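Local atomic coordinates of chitinase (Paenibacillus sp. FPU-7, PDB entry 5GZT), a protein that probably cleaves chitin and chitodextrins by random endo-hydrolysis of the beta-1,4 linkages between N-acetyl-glucosamine units. Residues N192-L197 / S244-A249; G251-S256 / A273-K278; K608-K613 / Y639-A644; L186-S191 / V198-A203. One frame throughout, in Å; residues are numbered along the deposited sequence.

Contact 1: N192-L197 / S244-A249; sequences NNDRQL and SDKGLA
The guanidinium of Arg195 lies with Gly247 CA over one face, 3.6 Å above the plane and offset toward the rim, and with Leu248 O at its edge. NH1 donates to that oxygen (Arg195 NH1 to Leu248 O, 2.9 Å) from above the carbonyl plane, and the bond is bent (N-H...O angle 141°); the Arg195 chain turns at chi3 (-71°) to bring it there. The amides of Asn192 and Gln196 are matched more squarely: Asn192 ND2 reaches Gln196 OE1 in the plane of both groups, on a lone pair. At its other end Gln196 NE2 makes a weak bond to Ser244 O (3.1 Å), while its CG rests on Lys246 CG at 3.6 Å. Backbone bonds zip the two loops together, Gly247 N to Asp194 O (2.8 Å) and Leu248 N to Arg195 O (2.9 Å), and Leu197 N finds Ser244 OG at 3.0 Å. Shortening Arg195 to an alanine would probably leave Leu248 O without its side-chain donor and uncover Gly247. Residues Asn192 to Arg195 form a type I turn, and with Arg195 at positive phi the loop is consistent with the type I turn plus G1 bulge of a 3:5 beta hairpin.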
loop_
_atom_site.group_PDB
_atom_site.type_symbol
_atom_site.label_atom_id
_atom_site.label_comp_id
_atom_site.label_asym_id
_atom_site.label_seq_id
_atom_site.Cartn_x
_atom_site.Cartn_y
_atom_site.Cartn_z
ATOM N N ASN B 192 -8.917 -8.606 -10.323
ATOM C CA ASN B 192 -8.800 -9.853 -9.574
ATOM C C ASN B 192 -7.457 -9.878 -8.865
ATOM O O ASN B 192 -6.650 -8.993 -9.076
ATOM C CB ASN B 192 -8.953 -11.074 -10.511
ATOM C CG ASN B 192 -8.014 -11.028 -11.695
ATOM O OD1 ASN B 192 -6.887 -10.477 -11.654
ATOM N ND2 ASN B 192 -8.498 -11.563 -12.795
ATOM N N ASN B 193 -7.224 -10.936 -8.085
ATOM C CA ASN B 193 -5.979 -11.146 -7.349
ATOM C C ASN B 193 -4.736 -11.078 -8.241
ATOM O O ASN B 193 -3.644 -10.589 -7.823
ATOM C CB ASN B 193 -6.025 -12.501 -6.666
ATOM C CG ASN B 193 -7.071 -12.588 -5.585
ATOM O OD1 ASN B 193 -7.755 -11.629 -5.209
ATOM N ND2 ASN B 193 -7.197 -13.746 -5.072
ATOM N N ASP B 194 -4.918 -11.527 -9.487
ATOM C CA ASP B 194 -3.854 -11.561 -10.483
ATOM C C ASP B 194 -3.555 -10.193 -11.124
ATOM O O ASP B 194 -2.649 -10.081 -11.949
ATOM C CB ASP B 194 -4.217 -12.569 -11.604
ATOM C CG ASP B 194 -4.036 -14.041 -11.182
ATOM O OD1 ASP B 194 -3.125 -14.366 -10.365
ATOM O OD2 ASP B 194 -4.806 -14.884 -11.720
ATOM N N ARG B 195 -4.335 -9.183 -10.781
ATOM C CA ARG B 195 -4.129 -7.850 -11.251
ATOM C C ARG B 195 -4.392 -7.709 -12.752
ATOM O O ARG B 195 -3.690 -6.993 -13.491
ATOM C CB ARG B 195 -2.766 -7.327 -10.746
ATOM C CG ARG B 195 -2.830 -7.169 -9.232
ATOM C CD ARG B 195 -1.580 -6.576 -8.721
ATOM N NE ARG B 195 -0.552 -7.582 -8.851
ATOM C CZ ARG B 195 0.574 -7.467 -9.510
ATOM N NH1 ARG B 195 0.893 -6.363 -10.173
ATOM N NH2 ARG B 195 1.399 -8.502 -9.498
ATOM N N GLN B 196 -5.463 -8.385 -13.168
ATOM C CA GLN B 196 -6.136 -8.050 -14.416
ATOM C C GLN B 196 -7.202 -7.006 -14.240
ATOM O O GLN B 196 -7.895 -6.962 -13.239
ATOM C CB GLN B 196 -6.808 -9.253 -15.016
ATOM C CG GLN B 196 -5.804 -10.267 -15.472
ATOM C CD GLN B 196 -6.498 -11.429 -16.113
ATOM O OE1 GLN B 196 -7.377 -12.026 -15.515
ATOM N NE2 GLN B 196 -6.122 -11.744 -17.336
ATOM N N LEU B 197 -7.293 -6.163 -15.252
ATOM C CA LEU B 197 -8.344 -5.212 -15.416
ATOM C C LEU B 197 -9.373 -5.781 -16.424
ATOM O O LEU B 197 -9.000 -6.276 -17.501
ATOM C CB LEU B 197 -7.738 -3.915 -15.924
ATOM C CG LEU B 197 -8.655 -2.712 -15.994
ATOM C CD1 LEU B 197 -9.482 -2.563 -14.751
ATOM C CD2 LEU B 197 -7.864 -1.433 -16.238
ATOM N N SER B 244 -7.426 -7.356 -19.768
ATOM C CA SER B 244 -6.003 -7.022 -19.844
ATOM C C SER B 244 -5.176 -8.196 -19.526
ATOM O O SER B 244 -5.679 -9.213 -19.075
ATOM C CB SER B 244 -5.637 -5.948 -18.802
ATOM O OG SER B 244 -5.410 -6.557 -17.518
ATOM N N ASP B 245 -3.885 -8.015 -19.661
ATOM C CA ASP B 245 -2.930 -8.984 -19.192
ATOM C C ASP B 245 -2.897 -8.940 -17.674
ATOM O O ASP B 245 -3.245 -7.929 -17.051
ATOM C CB ASP B 245 -1.505 -8.676 -19.667
ATOM C CG ASP B 245 -1.317 -8.847 -21.171
ATOM O OD1 ASP B 245 -1.897 -9.787 -21.769
ATOM O OD2 ASP B 245 -0.552 -8.039 -21.727
ATOM N N LYS B 246 -2.423 -10.044 -17.107
ATOM C CA LYS B 246 -2.193 -10.159 -15.661
ATOM C C LYS B 246 -1.094 -9.238 -15.226
ATOM O O LYS B 246 -0.211 -8.878 -16.024
ATOM C CB LYS B 246 -1.767 -11.568 -15.299
ATOM C CG LYS B 246 -2.938 -12.505 -15.414
ATOM C CD LYS B 246 -2.542 -13.955 -15.294
ATOM C CE LYS B 246 -3.809 -14.772 -15.493
ATOM N NZ LYS B 246 -3.541 -16.197 -15.200
ATOM N N GLY B 247 -1.120 -8.892 -13.940
ATOM C CA GLY B 247 0.025 -8.245 -13.308
ATOM C C GLY B 247 0.139 -6.758 -13.564
ATOM O O GLY B 247 1.240 -6.229 -13.597
ATOM N N LEU B 248 -0.977 -6.067 -13.733
ATOM C CA LEU B 248 -0.927 -4.599 -13.865
ATOM C C LEU B 248 -0.581 -3.951 -12.534
ATOM O O LEU B 248 -0.945 -4.469 -11.485
ATOM C CB LEU B 248 -2.283 -4.054 -14.306
ATOM C CG LEU B 248 -2.693 -4.451 -15.746
ATOM C CD1 LEU B 248 -3.915 -3.663 -16.169
ATOM C CD2 LEU B 248 -1.569 -4.200 -16.704
ATOM N N ALA B 249 0.037 -2.779 -12.598
ATOM C CA ALA B 249 0.389 -2.013 -11.405
ATOM C C ALA B 249 -0.827 -1.702 -10.583
ATOM O O ALA B 249 -1.891 -1.308 -11.114
ATOM C CB ALA B 249 1.097 -0.716 -11.755
#

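Contact 2: G251-S256 / A273-K278; sequences GTWLYS and AFVQGK
The beta hairpin of strands 251-261 and 264-284 brings Gly251, Thr252 and Trp253 opposite Val275, Phe274 and Ala273. Gly251 and Val275 are a hydrogen-bonded pair, with Val275 N to Gly251 O at 2.9 Å, and so are Trp253 and Ala273, with Trp253 N to Ala273 O at 2.7 Å. Between them Thr252 and Phe274 form a non-hydrogen-bonded pair whose side chains run side by side. Thr252 OG1, set beside its own backbone N (chi1 -61°), comes to the edge of the Phe274 ring, 3.3 Å from CE1. That hydroxyl also bonds to Asp477 and accepts from a water at 2.7 Å, which in turn accepts from Lys278 NZ. Strand 264-284 continues past the hairpin to pair in parallel with strands 303-312 and 619-623 of the family 18 TIM barrel, which makes the hairpin a direct extension of a barrel strand. The sheet face bearing Trp253 and Val275 is apolar across the strands: Val275 CG2 presses obliquely on the indole, 3.3 Å from Trp253 CD1, while Trp253 NE1 bonds to Ala249 O just before the strand. Tyr255 turns the edge of its ring to Ala273 N, 4.1 Å from CE1.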
loop_
_atom_site.group_PDB
_atom_site.type_symbol
_atom_site.label_atom_id
_atom_site.label_comp_id
_atom_site.label_asym_id
_atom_site.label_seq_id
_atom_site.Cartn_x
_atom_site.Cartn_y
_atom_site.Cartn_z
ATOM N N GLY B 251 -3.380 0.198 -8.225
ATOM C CA GLY B 251 -3.868 1.553 -8.000
ATOM C C GLY B 251 -4.939 1.948 -9.017
ATOM O O GLY B 251 -5.718 1.098 -9.475
ATOM N N THR B 252 -4.979 3.233 -9.366
ATOM C CA THR B 252 -6.065 3.746 -10.214
ATOM C C THR B 252 -5.653 3.805 -11.712
ATOM O O THR B 252 -4.652 4.424 -12.040
ATOM C CB THR B 252 -6.544 5.102 -9.774
ATOM O OG1 THR B 252 -7.039 5.018 -8.443
ATOM C CG2 THR B 252 -7.702 5.547 -10.681
ATOM N N TRP B 253 -6.378 3.071 -12.563
ATOM C CA TRP B 253 -6.192 3.107 -14.044
ATOM C C TRP B 253 -7.264 3.978 -14.677
ATOM O O TRP B 253 -8.397 3.993 -14.246
ATOM C CB TRP B 253 -6.225 1.715 -14.679
ATOM C CG TRP B 253 -5.000 0.971 -14.362
ATOM C CD1 TRP B 253 -4.634 0.547 -13.123
ATOM C CD2 TRP B 253 -3.945 0.575 -15.253
ATOM N NE1 TRP B 253 -3.435 -0.111 -13.190
ATOM C CE2 TRP B 253 -2.985 -0.111 -14.478
ATOM C CE3 TRP B 253 -3.755 0.652 -16.633
ATOM C CZ2 TRP B 253 -1.814 -0.656 -15.023
ATOM C CZ3 TRP B 253 -2.571 0.121 -17.186
ATOM C CH2 TRP B 253 -1.620 -0.523 -16.380
ATOM N N LEU B 254 -6.868 4.735 -15.689
ATOM C CA LEU B 254 -7.819 5.522 -16.490
ATOM C C LEU B 254 -7.986 4.802 -17.822
ATOM O O LEU B 254 -7.009 4.329 -18.419
ATOM C CB LEU B 254 -7.314 6.956 -16.651
ATOM C CG LEU B 254 -7.057 7.743 -15.343
ATOM C CD1 LEU B 254 -6.376 9.073 -15.646
ATOM C CD2 LEU B 254 -8.341 7.990 -14.565
ATOM N N TYR B 255 -9.225 4.652 -18.262
ATOM C CA TYR B 255 -9.456 4.039 -19.575
ATOM C C TYR B 255 -10.393 4.877 -20.478
ATOM O O TYR B 255 -11.253 5.613 -19.989
ATOM C CB TYR B 255 -9.966 2.595 -19.432
ATOM C CG TYR B 255 -11.356 2.487 -18.864
ATOM C CD1 TYR B 255 -11.576 2.597 -17.500
ATOM C CD2 TYR B 255 -12.454 2.291 -19.685
ATOM C CE1 TYR B 255 -12.854 2.518 -16.965
ATOM C CE2 TYR B 255 -13.738 2.206 -19.158
ATOM C CZ TYR B 255 -13.938 2.316 -17.802
ATOM O OH TYR B 255 -15.208 2.249 -17.270
ATOM N N SER B 256 -10.179 4.760 -21.791
ATOM C CA SER B 256 -11.138 5.228 -22.817
ATOM C C SER B 256 -11.500 4.065 -23.740
ATOM O O SER B 256 -10.631 3.238 -24.121
ATOM C CB SER B 256 -10.544 6.328 -23.675
ATOM O OG SER B 256 -9.489 5.776 -24.452
ATOM N N ALA B 273 -10.717 2.652 -13.451
ATOM C CA ALA B 273 -10.774 1.318 -12.842
ATOM C C ALA B 273 -9.706 1.190 -11.765
ATOM O O ALA B 273 -8.705 1.912 -11.780
ATOM C CB ALA B 273 -10.510 0.242 -13.865
ATOM N N PHE B 274 -9.885 0.218 -10.892
ATOM C CA PHE B 274 -8.978 0.059 -9.740
ATOM C C PHE B 274 -8.404 -1.335 -9.750
ATOM O O PHE B 274 -9.150 -2.310 -9.775
ATOM C CB PHE B 274 -9.771 0.313 -8.499
ATOM C CG PHE B 274 -10.417 1.663 -8.472
ATOM C CD1 PHE B 274 -9.665 2.786 -8.206
ATOM C CD2 PHE B 274 -11.763 1.822 -8.779
ATOM C CE1 PHE B 274 -10.231 4.048 -8.182
ATOM C CE2 PHE B 274 -12.344 3.106 -8.788
ATOM C CZ PHE B 274 -11.564 4.217 -8.482
ATOM N N VAL B 275 -7.081 -1.417 -9.783
ATOM C CA VAL B 275 -6.360 -2.691 -9.823
ATOM C C VAL B 275 -5.976 -3.038 -8.358
ATOM O O VAL B 275 -5.444 -2.183 -7.633
ATOM C CB VAL B 275 -5.169 -2.589 -10.798
ATOM C CG1 VAL B 275 -4.254 -3.785 -10.726
ATOM C CG2 VAL B 275 -5.710 -2.468 -12.233
ATOM N N GLN B 276 -6.328 -4.254 -7.922
ATOM C CA GLN B 276 -6.036 -4.718 -6.564
ATOM C C GLN B 276 -4.512 -4.629 -6.284
ATOM O O GLN B 276 -3.702 -4.474 -7.182
ATOM C CB GLN B 276 -6.506 -6.170 -6.378
ATOM C CG GLN B 276 -8.003 -6.380 -6.340
ATOM C CD GLN B 276 -8.357 -7.875 -6.190
ATOM O OE1 GLN B 276 -7.517 -8.697 -5.800
ATOM N NE2 GLN B 276 -9.601 -8.230 -6.495
ATOM N N GLY B 277 -4.141 -4.770 -5.018
ATOM C CA GLY B 277 -2.736 -4.884 -4.639
ATOM C C GLY B 277 -2.075 -3.633 -4.072
ATOM O O GLY B 277 -0.855 -3.590 -3.897
ATOM N N LYS B 278 -2.834 -2.652 -3.679
ATOM C CA LYS B 278 -2.191 -1.487 -3.080
ATOM C C LYS B 278 -1.665 -1.816 -1.662
ATOM O O LYS B 278 -2.313 -2.558 -0.884
ATOM C CB LYS B 278 -3.156 -0.319 -2.953
ATOM C CG LYS B 278 -3.492 0.407 -4.238
ATOM C CD LYS B 278 -4.199 1.731 -3.891
ATOM C CE LYS B 278 -5.631 1.591 -3.424
ATOM N NZ LYS B 278 -6.443 1.461 -4.683
HETATM O O HOH W 1 -5.648 3.877 -6.478
#

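Contact 3: K608-K613 / Y639-A644; sequences KAEYIK and YSRLYA
Arg641 leaves helix 633-642 with its CB against Ala609 CB, 3.4 Å away, a close methyl-to-methylene contact where the helix meets helix 602-614. Its CG still grazes the same methyl. The chain then bends at chi2 (-88°), and CD passes Glu610 OE2 at 3.3 Å before the guanidinium turns its edge to the carboxylate. Arg641 NH1 donates to Glu610 OE2 at 2.8 Å and 156°, with the oxygen in the guanidinium plane. On the acid's side the nitrogen stands above the carboxylate plane, and the two flat groups are turned nearly at right angles (82°). The bridge has a single prong, NH1 to OE2. A water joins three of the polar atoms: it donates to Glu610 OE2 and to Arg641 O, and accepts from Lys613 NZ at 2.8 Å. Lys613 NZ also makes a long salt bridge to Glu610 OE1. On the barrel side the contact is apolar. Leu642 CD2 meets Lys613 CG at 3.7 Å, the two chains sliding past each other in opposite directions, and Ile612 CG2 at 4.0 Å, with Phe620 of strand 619-623 beneath both Leu642 and Ile612. Were Arg641 a leucine, Glu610 OE2 would probably lose its charged partner on the second helix, leaving the carboxylate to the water and the long bridge to Lys613. One carboxylate thus faces two cations from different helices, and this sharing of charge, completed by the water on Arg641 O, probably favours an ionised Glu610 and ties the helices across their more polar side.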
loop_
_atom_site.group_PDB
_atom_site.type_symbol
_atom_site.label_atom_id
_atom_site.label_comp_id
_atom_site.label_asym_id
_atom_site.label_seq_id
_atom_site.Cartn_x
_atom_site.Cartn_y
_atom_site.Cartn_z
ATOM N N LYS B 608 -4.680 -11.582 7.040
ATOM C CA LYS B 608 -5.252 -10.339 6.666
ATOM C C LYS B 608 -5.088 -10.083 5.178
ATOM O O LYS B 608 -6.073 -9.706 4.515
ATOM C CB LYS B 608 -4.645 -9.273 7.514
ATOM C CG LYS B 608 -5.378 -8.025 7.773
ATOM C CD LYS B 608 -5.318 -7.841 9.308
ATOM C CE LYS B 608 -5.011 -6.515 9.666
ATOM N NZ LYS B 608 -5.291 -6.374 11.128
ATOM N N ALA B 609 -3.901 -10.332 4.654
ATOM C CA ALA B 609 -3.655 -10.337 3.242
ATOM C C ALA B 609 -4.580 -11.351 2.510
ATOM O O ALA B 609 -5.133 -11.026 1.416
ATOM C CB ALA B 609 -2.176 -10.655 2.939
ATOM N N GLU B 610 -4.734 -12.550 3.050
ATOM C CA GLU B 610 -5.618 -13.504 2.462
ATOM C C GLU B 610 -7.102 -13.041 2.530
ATOM O O GLU B 610 -7.868 -13.252 1.589
ATOM C CB GLU B 610 -5.383 -14.927 2.965
ATOM C CG GLU B 610 -3.972 -15.486 2.764
ATOM C CD GLU B 610 -3.486 -15.568 1.278
ATOM O OE1 GLU B 610 -4.345 -15.654 0.377
ATOM O OE2 GLU B 610 -2.241 -15.535 0.991
ATOM N N TYR B 611 -7.512 -12.353 3.569
ATOM C CA TYR B 611 -8.854 -11.829 3.593
ATOM C C TYR B 611 -9.084 -10.809 2.461
ATOM O O TYR B 611 -10.097 -10.833 1.818
ATOM C CB TYR B 611 -9.130 -11.198 4.928
ATOM C CG TYR B 611 -10.505 -10.694 5.135
ATOM C CD1 TYR B 611 -10.871 -9.416 4.740
ATOM C CD2 TYR B 611 -11.479 -11.497 5.694
ATOM C CE1 TYR B 611 -12.173 -8.962 4.939
ATOM C CE2 TYR B 611 -12.739 -11.033 5.946
ATOM C CZ TYR B 611 -13.102 -9.774 5.485
ATOM O OH TYR B 611 -14.375 -9.288 5.713
ATOM N N ILE B 612 -8.111 -9.951 2.253
ATOM C CA ILE B 612 -8.143 -8.929 1.264
ATOM C C ILE B 612 -8.293 -9.592 -0.104
ATOM O O ILE B 612 -9.179 -9.224 -0.882
ATOM C CB ILE B 612 -6.836 -8.093 1.290
ATOM C CG1 ILE B 612 -6.881 -7.046 2.472
ATOM C CG2 ILE B 612 -6.606 -7.397 -0.094
ATOM C CD1 ILE B 612 -5.489 -6.622 2.886
ATOM N N LYS B 613 -7.446 -10.557 -0.405
ATOM C CA LYS B 613 -7.531 -11.237 -1.709
ATOM C C LYS B 613 -8.833 -11.976 -1.892
ATOM O O LYS B 613 -9.412 -11.891 -3.011
ATOM C CB LYS B 613 -6.383 -12.189 -1.926
ATOM C CG LYS B 613 -5.058 -11.475 -1.810
ATOM C CD LYS B 613 -3.917 -12.145 -2.535
ATOM C CE LYS B 613 -3.522 -13.442 -1.913
ATOM N NZ LYS B 613 -2.789 -14.242 -2.957
ATOM N N TYR B 639 3.847 -7.580 1.526
ATOM C CA TYR B 639 4.227 -7.658 0.148
ATOM C C TYR B 639 4.252 -9.086 -0.384
ATOM O O TYR B 639 3.664 -9.333 -1.480
ATOM C CB TYR B 639 5.602 -6.968 -0.109
ATOM C CG TYR B 639 5.918 -6.911 -1.581
ATOM C CD1 TYR B 639 5.402 -5.928 -2.391
ATOM C CD2 TYR B 639 6.734 -7.871 -2.160
ATOM C CE1 TYR B 639 5.676 -5.930 -3.758
ATOM C CE2 TYR B 639 7.025 -7.873 -3.495
ATOM C CZ TYR B 639 6.475 -6.926 -4.294
ATOM O OH TYR B 639 6.763 -6.979 -5.643
ATOM N N SER B 640 4.884 -10.027 0.321
ATOM C CA SER B 640 4.961 -11.408 -0.201
ATOM C C SER B 640 3.598 -12.015 -0.438
ATOM O O SER B 640 3.414 -12.807 -1.356
ATOM C CB SER B 640 5.707 -12.376 0.728
ATOM O OG SER B 640 7.016 -11.983 0.771
ATOM N N ARG B 641 2.689 -11.719 0.466
ATOM C CA ARG B 641 1.352 -12.315 0.418
ATOM C C ARG B 641 0.526 -11.748 -0.679
ATOM O O ARG B 641 -0.133 -12.502 -1.399
ATOM C CB ARG B 641 0.656 -12.108 1.730
ATOM C CG ARG B 641 1.199 -13.067 2.741
ATOM C CD ARG B 641 0.363 -14.348 2.599
ATOM N NE ARG B 641 1.020 -15.452 3.255
ATOM C CZ ARG B 641 0.562 -16.685 3.264
ATOM N NH1 ARG B 641 -0.604 -16.978 2.696
ATOM N NH2 ARG B 641 1.277 -17.619 3.861
ATOM N N LEU B 642 0.562 -10.434 -0.854
ATOM C CA LEU B 642 -0.247 -9.840 -1.879
ATOM C C LEU B 642 0.326 -9.969 -3.231
ATOM O O LEU B 642 -0.405 -9.827 -4.169
ATOM C CB LEU B 642 -0.524 -8.365 -1.645
ATOM C CG LEU B 642 -1.518 -8.001 -0.566
ATOM C CD1 LEU B 642 -1.677 -6.496 -0.635
ATOM C CD2 LEU B 642 -2.872 -8.663 -0.697
ATOM N N TYR B 643 1.624 -10.213 -3.347
ATOM C CA TYR B 643 2.243 -10.392 -4.622
ATOM C C TYR B 643 2.606 -11.857 -4.944
ATOM O O TYR B 643 3.357 -12.099 -5.891
ATOM C CB TYR B 643 3.410 -9.365 -4.768
ATOM C CG TYR B 643 2.809 -8.001 -4.996
ATOM C CD1 TYR B 643 2.328 -7.258 -3.954
ATOM C CD2 TYR B 643 2.623 -7.505 -6.295
ATOM C CE1 TYR B 643 1.703 -6.049 -4.153
ATOM C CE2 TYR B 643 1.988 -6.268 -6.542
ATOM C CZ TYR B 643 1.553 -5.511 -5.495
ATOM O OH TYR B 643 0.870 -4.320 -5.735
ATOM N N ALA B 644 2.080 -12.824 -4.182
ATOM C CA ALA B 644 2.375 -14.218 -4.422
ATOM C C ALA B 644 1.763 -14.703 -5.773
ATOM O O ALA B 644 0.607 -14.420 -6.089
ATOM C CB ALA B 644 1.815 -15.065 -3.293
HETATM O O HOH W 2 -0.862 -15.165 -1.090
#

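Contact 4: L186-S191 / V198-A203; sequences LISTAS and VLKFNA
Thr189 and Leu199 pack on the inner face of a beta hairpin, strands 184-191 and 197-203, that contains a classic beta bulge. Their side chains lie alongside one another, and Thr189 CG2 stands only 3.5 Å from Leu199 CD2, tighter than usual for two methyls; at chi1 71° the threonine turns CG2, not its hydroxyl, toward the leucine. Leu186 and Phe201 share this face, with Leu186 CD2 4.1 Å from Phe201 CB. Tyr255 of strand 251-261 covers Leu186, Thr189 and Leu199, while Ala273 also touches Thr189, so the four-stranded antiparallel sheet is packed against the next hairpin on this side. The opposite face is looser and carries Ala190, Ser188, Val198 and Lys200, of which Ala190 is exposed. Here the lysine chain bends at chi3 and lies over the serine, putting Lys200 CE 3.4 Å from Ser188 OG. Regular pairing holds on the turn side of the bulge, as in Val198 N to Ala190 O at 2.9 Å and Lys200 N to Ser188 O at 3.0 Å. At the bulge the extra residue is Ile187, itself exposed, whose CD1 reaches out to Asn202 ND2. Both successive amides of the bulge converge on one acceptor from the same face of its plane: Ile187 N lies 3.0 Å and Ser188 N 3.3 Å from Lys200 O.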
loop_
_atom_site.group_PDB
_atom_site.type_symbol
_atom_site.label_atom_id
_atom_site.label_comp_id
_atom_site.label_asym_id
_atom_site.label_seq_id
_atom_site.Cartn_x
_atom_site.Cartn_y
_atom_site.Cartn_z
ATOM N N LEU B 186 -20.776 2.097 -20.907
ATOM C CA LEU B 186 -19.991 1.399 -19.854
ATOM C C LEU B 186 -20.923 0.727 -18.848
ATOM O O LEU B 186 -21.809 1.391 -18.321
ATOM C CB LEU B 186 -19.078 2.388 -19.103
ATOM C CG LEU B 186 -18.110 3.215 -19.985
ATOM C CD1 LEU B 186 -17.179 4.150 -19.212
ATOM C CD2 LEU B 186 -17.313 2.318 -20.928
ATOM N N ILE B 187 -20.747 -0.577 -18.614
ATOM C CA ILE B 187 -21.540 -1.347 -17.612
ATOM C C ILE B 187 -20.840 -1.290 -16.209
ATOM O O ILE B 187 -21.520 -1.087 -15.167
ATOM C CB ILE B 187 -21.782 -2.828 -18.102
ATOM C CG1 ILE B 187 -22.959 -2.921 -19.125
ATOM C CG2 ILE B 187 -22.020 -3.815 -16.953
ATOM C CD1 ILE B 187 -24.364 -3.216 -18.553
ATOM N N SER B 188 -19.501 -1.467 -16.197
ATOM C CA SER B 188 -18.726 -1.769 -14.969
ATOM C C SER B 188 -17.290 -2.193 -15.253
ATOM O O SER B 188 -16.924 -2.520 -16.400
ATOM C CB SER B 188 -19.340 -2.939 -14.198
ATOM O OG SER B 188 -19.019 -4.157 -14.875
ATOM N N THR B 189 -16.507 -2.240 -14.165
ATOM C CA THR B 189 -15.108 -2.689 -14.164
ATOM C C THR B 189 -14.814 -3.520 -12.911
ATOM O O THR B 189 -15.410 -3.301 -11.854
ATOM C CB THR B 189 -14.133 -1.507 -14.032
ATOM O OG1 THR B 189 -14.242 -1.005 -12.696
ATOM C CG2 THR B 189 -14.460 -0.381 -15.040
ATOM N N ALA B 190 -13.818 -4.392 -13.039
ATOM C CA ALA B 190 -13.403 -5.283 -11.986
ATOM C C ALA B 190 -11.921 -5.594 -12.095
ATOM O O ALA B 190 -11.303 -5.494 -13.194
ATOM C CB ALA B 190 -14.218 -6.575 -12.047
ATOM N N SER B 191 -11.343 -5.993 -10.948
ATOM C CA SER B 191 -9.964 -6.492 -10.880
ATOM C C SER B 191 -10.003 -7.876 -10.244
ATOM O O SER B 191 -11.033 -8.307 -9.752
ATOM C CB SER B 191 -9.088 -5.527 -10.053
ATOM O OG SER B 191 -7.722 -5.829 -10.229
ATOM N N VAL B 198 -10.646 -5.753 -16.033
ATOM C CA VAL B 198 -11.717 -6.287 -16.825
ATOM C C VAL B 198 -12.668 -5.129 -17.052
ATOM O O VAL B 198 -13.153 -4.542 -16.076
ATOM C CB VAL B 198 -12.416 -7.482 -16.137
ATOM C CG1 VAL B 198 -13.656 -7.919 -16.912
ATOM C CG2 VAL B 198 -11.459 -8.666 -16.057
ATOM N N LEU B 199 -12.899 -4.798 -18.337
ATOM C CA LEU B 199 -13.819 -3.717 -18.742
ATOM C C LEU B 199 -15.011 -4.271 -19.484
ATOM O O LEU B 199 -14.844 -4.851 -20.561
ATOM C CB LEU B 199 -13.099 -2.748 -19.645
ATOM C CG LEU B 199 -12.015 -2.000 -18.913
ATOM C CD1 LEU B 199 -11.070 -1.303 -19.878
ATOM C CD2 LEU B 199 -12.651 -1.010 -17.941
ATOM N N LYS B 200 -16.196 -4.107 -18.897
ATOM C CA LYS B 200 -17.441 -4.485 -19.536
ATOM C C LYS B 200 -18.222 -3.269 -19.983
ATOM O O LYS B 200 -18.428 -2.319 -19.195
ATOM C CB LYS B 200 -18.340 -5.299 -18.608
ATOM C CG LYS B 200 -17.845 -6.709 -18.311
ATOM C CD LYS B 200 -18.954 -7.623 -17.782
ATOM C CE LYS B 200 -19.664 -6.993 -16.584
ATOM N NZ LYS B 200 -20.654 -7.876 -15.904
ATOM N N PHE B 201 -18.684 -3.349 -21.241
ATOM C CA PHE B 201 -19.514 -2.320 -21.884
ATOM C C PHE B 201 -20.493 -2.931 -22.903
ATOM O O PHE B 201 -20.194 -3.961 -23.549
ATOM C CB PHE B 201 -18.646 -1.230 -22.547
ATOM C CG PHE B 201 -17.574 -1.748 -23.495
ATOM C CD1 PHE B 201 -16.383 -2.289 -23.016
ATOM C CD2 PHE B 201 -17.713 -1.625 -24.876
ATOM C CE1 PHE B 201 -15.370 -2.731 -23.891
ATOM C CE2 PHE B 201 -16.704 -2.068 -25.749
ATOM C CZ PHE B 201 -15.535 -2.629 -25.260
ATOM N N ASN B 202 -21.676 -2.312 -22.994
ATOM C CA ASN B 202 -22.649 -2.558 -24.083
ATOM C C ASN B 202 -22.283 -1.677 -25.290
ATOM O O ASN B 202 -22.282 -0.444 -25.170
ATOM C CB ASN B 202 -24.096 -2.276 -23.633
ATOM C CG ASN B 202 -24.645 -3.351 -22.683
ATOM O OD1 ASN B 202 -24.497 -4.569 -22.913
ATOM N ND2 ASN B 202 -25.321 -2.906 -21.626
ATOM N N ALA B 203 -21.938 -2.315 -26.421
ATOM C CA ALA B 203 -21.595 -1.613 -27.679
ATOM C C ALA B 203 -22.709 -1.793 -28.717
ATOM O O ALA B 203 -22.764 -2.803 -29.427
ATOM C CB ALA B 203 -20.253 -2.086 -28.242
#

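In the fold
From the N terminus, contact 4 comes first, closing the short hairpin whose connecting loop falls within 192-197. That segment is also the first half of contact 1, which reaches 244-249, so contacts 4 and 1 cross along the chain. Contact 1 closes a longer loop that takes in the rest of the four-stranded sheet; contact 2 follows in series as a second hairpin. Ser191 OG, probably bonded to Gln276 N and Gln196 O, links contacts 4, 2 and 1. Much later, contact 3 joins the last two helices of the first barrel, and Tyr643 OH, probably bonded to Gly277 O, ties the end of helix 633-642 to the hairpin of contact 2, while Tyr643 also touches Arg195.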